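Local coordinates for protein PlzA (Borrelia burgdorferi, PDB 7MIE) that binds the second messenger c-di-GMP through its PilZ domain and probably acts as a signalling receptor for it, at residues F116-A126 / L138-P148. Residues are numbered along the deposited sequence; the frame is centred on the assembly and turned at random.
With EDO (1,2-ethanediol), chain F.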
# COMPACT_ATOMS: atom_id res chain seq x y z
N PHE A 116 1.38 19.81 -8.49
CA PHE A 116 0.09 20.05 -9.12
C PHE A 116 -0.66 21.10 -8.30
O PHE A 116 -0.38 21.23 -7.12
CB PHE A 116 -0.68 18.73 -9.16
CG PHE A 116 -0.07 17.72 -10.10
CD1 PHE A 116 -0.40 17.72 -11.45
CD2 PHE A 116 0.85 16.78 -9.64
CE1 PHE A 116 0.14 16.77 -12.32
CE2 PHE A 116 1.38 15.83 -10.50
CZ PHE A 116 1.02 15.82 -11.84
N PRO A 117 -1.63 21.85 -8.88
CA PRO A 117 -2.52 22.70 -8.08
C PRO A 117 -3.20 21.91 -6.97
O PRO A 117 -3.45 20.71 -7.14
CB PRO A 117 -3.58 23.15 -9.10
CG PRO A 117 -2.84 23.16 -10.43
CD PRO A 117 -1.86 22.01 -10.33
N PHE A 118 -3.49 22.58 -5.84
CA PHE A 118 -4.29 21.97 -4.78
C PHE A 118 -5.59 21.47 -5.38
O PHE A 118 -6.17 22.15 -6.22
CB PHE A 118 -4.54 22.96 -3.63
CG PHE A 118 -3.51 22.89 -2.52
CD1 PHE A 118 -3.64 21.99 -1.49
CD2 PHE A 118 -2.38 23.70 -2.54
CE1 PHE A 118 -2.69 21.89 -0.48
CE2 PHE A 118 -1.42 23.63 -1.52
CZ PHE A 118 -1.58 22.73 -0.49
N LEU A 119 -6.04 20.26 -4.99
CA LEU A 119 -7.30 19.71 -5.48
C LEU A 119 -8.25 19.50 -4.30
O LEU A 119 -7.86 18.89 -3.30
CB LEU A 119 -7.01 18.37 -6.17
CG LEU A 119 -6.17 18.44 -7.45
CD1 LEU A 119 -5.86 17.03 -7.94
CD2 LEU A 119 -6.91 19.22 -8.56
N SER A 120 -9.52 19.89 -4.51
CA SER A 120 -10.58 19.69 -3.52
C SER A 120 -10.90 18.21 -3.35
O SER A 120 -11.04 17.48 -4.36
CB SER A 120 -11.84 20.42 -3.95
OG SER A 120 -11.62 21.80 -3.75
N VAL A 121 -11.04 17.77 -2.08
CA VAL A 121 -11.42 16.40 -1.75
C VAL A 121 -12.51 16.37 -0.68
O VAL A 121 -12.73 17.34 0.06
CB VAL A 121 -10.20 15.57 -1.29
CG1 VAL A 121 -9.14 15.43 -2.39
CG2 VAL A 121 -9.62 16.11 0.02
N LYS A 122 -13.20 15.23 -0.60
CA LYS A 122 -14.16 15.02 0.48
C LYS A 122 -13.87 13.67 1.12
O LYS A 122 -13.48 12.70 0.44
CB LYS A 122 -15.60 15.13 -0.04
CG LYS A 122 -16.01 14.14 -1.12
CD LYS A 122 -17.53 14.04 -1.32
CE LYS A 122 -17.92 12.71 -1.92
NZ LYS A 122 -19.22 12.75 -2.64
N LEU A 123 -14.05 13.61 2.44
CA LEU A 123 -13.77 12.38 3.16
C LEU A 123 -14.91 11.39 2.93
O LEU A 123 -16.06 11.71 3.22
CB LEU A 123 -13.66 12.71 4.66
CG LEU A 123 -13.33 11.53 5.58
CD1 LEU A 123 -11.91 11.03 5.32
CD2 LEU A 123 -13.45 11.97 7.05
N LEU A 124 -14.58 10.17 2.49
CA LEU A 124 -15.61 9.15 2.30
C LEU A 124 -15.69 8.20 3.49
O LEU A 124 -16.79 7.70 3.81
CB LEU A 124 -15.36 8.31 1.04
CG LEU A 124 -15.41 9.07 -0.29
CD1 LEU A 124 -15.22 8.09 -1.45
CD2 LEU A 124 -16.74 9.80 -0.43
N SER A 125 -14.54 7.86 4.07
CA SER A 125 -14.45 6.86 5.11
C SER A 125 -13.13 7.05 5.85
O SER A 125 -12.23 7.67 5.28
CB SER A 125 -14.45 5.46 4.46
OG SER A 125 -14.57 4.48 5.51
N ALA A 126 -13.02 6.50 7.07
CA ALA A 126 -11.79 6.53 7.85
C ALA A 126 -11.75 5.32 8.76
O ALA A 126 -12.81 4.80 9.18
CB ALA A 126 -11.76 7.81 8.68
N LEU A 138 -6.42 6.00 8.66
CA LEU A 138 -6.35 5.80 7.21
C LEU A 138 -7.62 6.43 6.64
O LEU A 138 -8.73 6.02 7.01
CB LEU A 138 -6.31 4.29 6.93
CG LEU A 138 -6.21 3.89 5.45
CD1 LEU A 138 -4.86 4.31 4.87
CD2 LEU A 138 -6.36 2.39 5.29
N LEU A 139 -7.47 7.45 5.77
CA LEU A 139 -8.58 8.27 5.28
C LEU A 139 -8.80 8.04 3.78
O LEU A 139 -7.88 8.35 3.01
CB LEU A 139 -8.24 9.75 5.43
CG LEU A 139 -8.50 10.40 6.80
CD1 LEU A 139 -7.58 9.81 7.85
CD2 LEU A 139 -8.32 11.90 6.72
N THR A 140 -10.03 7.67 3.41
CA THR A 140 -10.36 7.56 1.99
C THR A 140 -10.92 8.91 1.55
O THR A 140 -11.93 9.36 2.13
CB THR A 140 -11.39 6.44 1.79
OG1 THR A 140 -10.92 5.18 2.29
CG2 THR A 140 -11.82 6.31 0.33
N LEU A 141 -10.27 9.53 0.58
CA LEU A 141 -10.61 10.87 0.12
C LEU A 141 -10.95 10.82 -1.37
O LEU A 141 -10.14 10.35 -2.16
CB LEU A 141 -9.40 11.79 0.36
CG LEU A 141 -9.04 11.99 1.83
CD1 LEU A 141 -7.61 12.50 1.94
CD2 LEU A 141 -10.01 13.01 2.44
N GLU A 142 -12.10 11.41 -1.72
CA GLU A 142 -12.53 11.46 -3.11
C GLU A 142 -12.19 12.83 -3.71
O GLU A 142 -12.44 13.87 -3.11
CB GLU A 142 -14.05 11.24 -3.15
CG GLU A 142 -14.60 11.36 -4.57
CD GLU A 142 -16.04 10.89 -4.69
OE1 GLU A 142 -16.89 11.74 -5.00
OE2 GLU A 142 -16.28 9.69 -4.45
N PHE A 143 -11.64 12.82 -4.93
CA PHE A 143 -11.38 14.02 -5.72
C PHE A 143 -12.70 14.66 -6.14
O PHE A 143 -13.54 14.01 -6.75
CB PHE A 143 -10.51 13.64 -6.93
CG PHE A 143 -9.08 13.34 -6.54
CD1 PHE A 143 -8.20 14.37 -6.19
CD2 PHE A 143 -8.63 12.04 -6.47
CE1 PHE A 143 -6.89 14.10 -5.82
CE2 PHE A 143 -7.32 11.75 -6.10
CZ PHE A 143 -6.45 12.79 -5.78
N LEU A 144 -12.89 15.93 -5.82
CA LEU A 144 -14.10 16.64 -6.23
C LEU A 144 -13.96 17.31 -7.61
O LEU A 144 -14.94 17.75 -8.19
CB LEU A 144 -14.49 17.63 -5.13
CG LEU A 144 -15.02 16.97 -3.85
CD1 LEU A 144 -15.39 18.01 -2.80
CD2 LEU A 144 -16.22 16.06 -4.14
N SER A 145 -12.74 17.43 -8.10
CA SER A 145 -12.55 17.76 -9.51
C SER A 145 -11.56 16.75 -10.07
O SER A 145 -10.93 16.03 -9.30
CB SER A 145 -12.04 19.16 -9.68
OG SER A 145 -10.75 19.29 -9.09
N PRO A 146 -11.42 16.63 -11.41
CA PRO A 146 -10.46 15.70 -12.02
C PRO A 146 -9.06 15.67 -11.40
O PRO A 146 -8.38 16.68 -11.29
CB PRO A 146 -10.42 16.16 -13.49
CG PRO A 146 -11.28 17.43 -13.57
CD PRO A 146 -12.24 17.34 -12.41
N ALA A 147 -8.63 14.46 -11.00
CA ALA A 147 -7.23 14.20 -10.78
C ALA A 147 -6.47 14.46 -12.09
O ALA A 147 -7.05 14.39 -13.17
CB ALA A 147 -7.04 12.76 -10.34
N PRO A 148 -5.15 14.74 -12.02
CA PRO A 148 -4.35 14.92 -13.23
C PRO A 148 -4.51 13.71 -14.16
O PRO A 148 -4.33 12.58 -13.73
CB PRO A 148 -2.92 14.91 -12.71
CG PRO A 148 -3.06 15.45 -11.29
CD PRO A 148 -4.40 14.96 -10.78
C1 EDO F . -9.96 3.39 5.42
O1 EDO F . -10.27 4.70 4.92
C2 EDO F . -11.07 2.49 5.76
O2 EDO F . -12.31 3.18 5.75
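K122 and E142 form a hydrogen-bonded pair of an antiparallel beta hairpin, joined by K122 N to E142 O (3.0 Å) and E142 N to K122 O (2.9 Å); their side chains run alongside each other. K122 CG sits between its backbone N and carbonyl carbon (chi1 60°), and the extended chain beyond brings NZ to 3.5 Å from E142 OE1, a long salt bridge. Two leucines flank the pair: L144 crosses K122 at about a right angle, with CD2 3.6 Å from K122 CG, while L124 CD1 lies against E142 CB. A classic beta bulge sets L124 and S125 together opposite T140, T140 O accepting from L124 N (2.8 Å) and T140 N giving to S125 O (2.9 Å).

On the other face V121 CG2 meets L141 CD2 (4.0 Å), and V121 lies beside F143. Helix 88-94 packs on L123 and A126, while V121, F143 and L141 meet neighbouring strands 98-102 and 78-84. Where the strands end, L119 CD1 touches both F143 CE1 and P148 CD. The rigid ring of P148, N-cap of helix 149-164, sets CG over one face of F116, a CH-pi contact 3.8 Å from the centroid. The hairpin is thus two-faced: V121, L141 and F143 are buried on one side, while the charged pair, its aliphatic stems partly covered, suits the more exposed one.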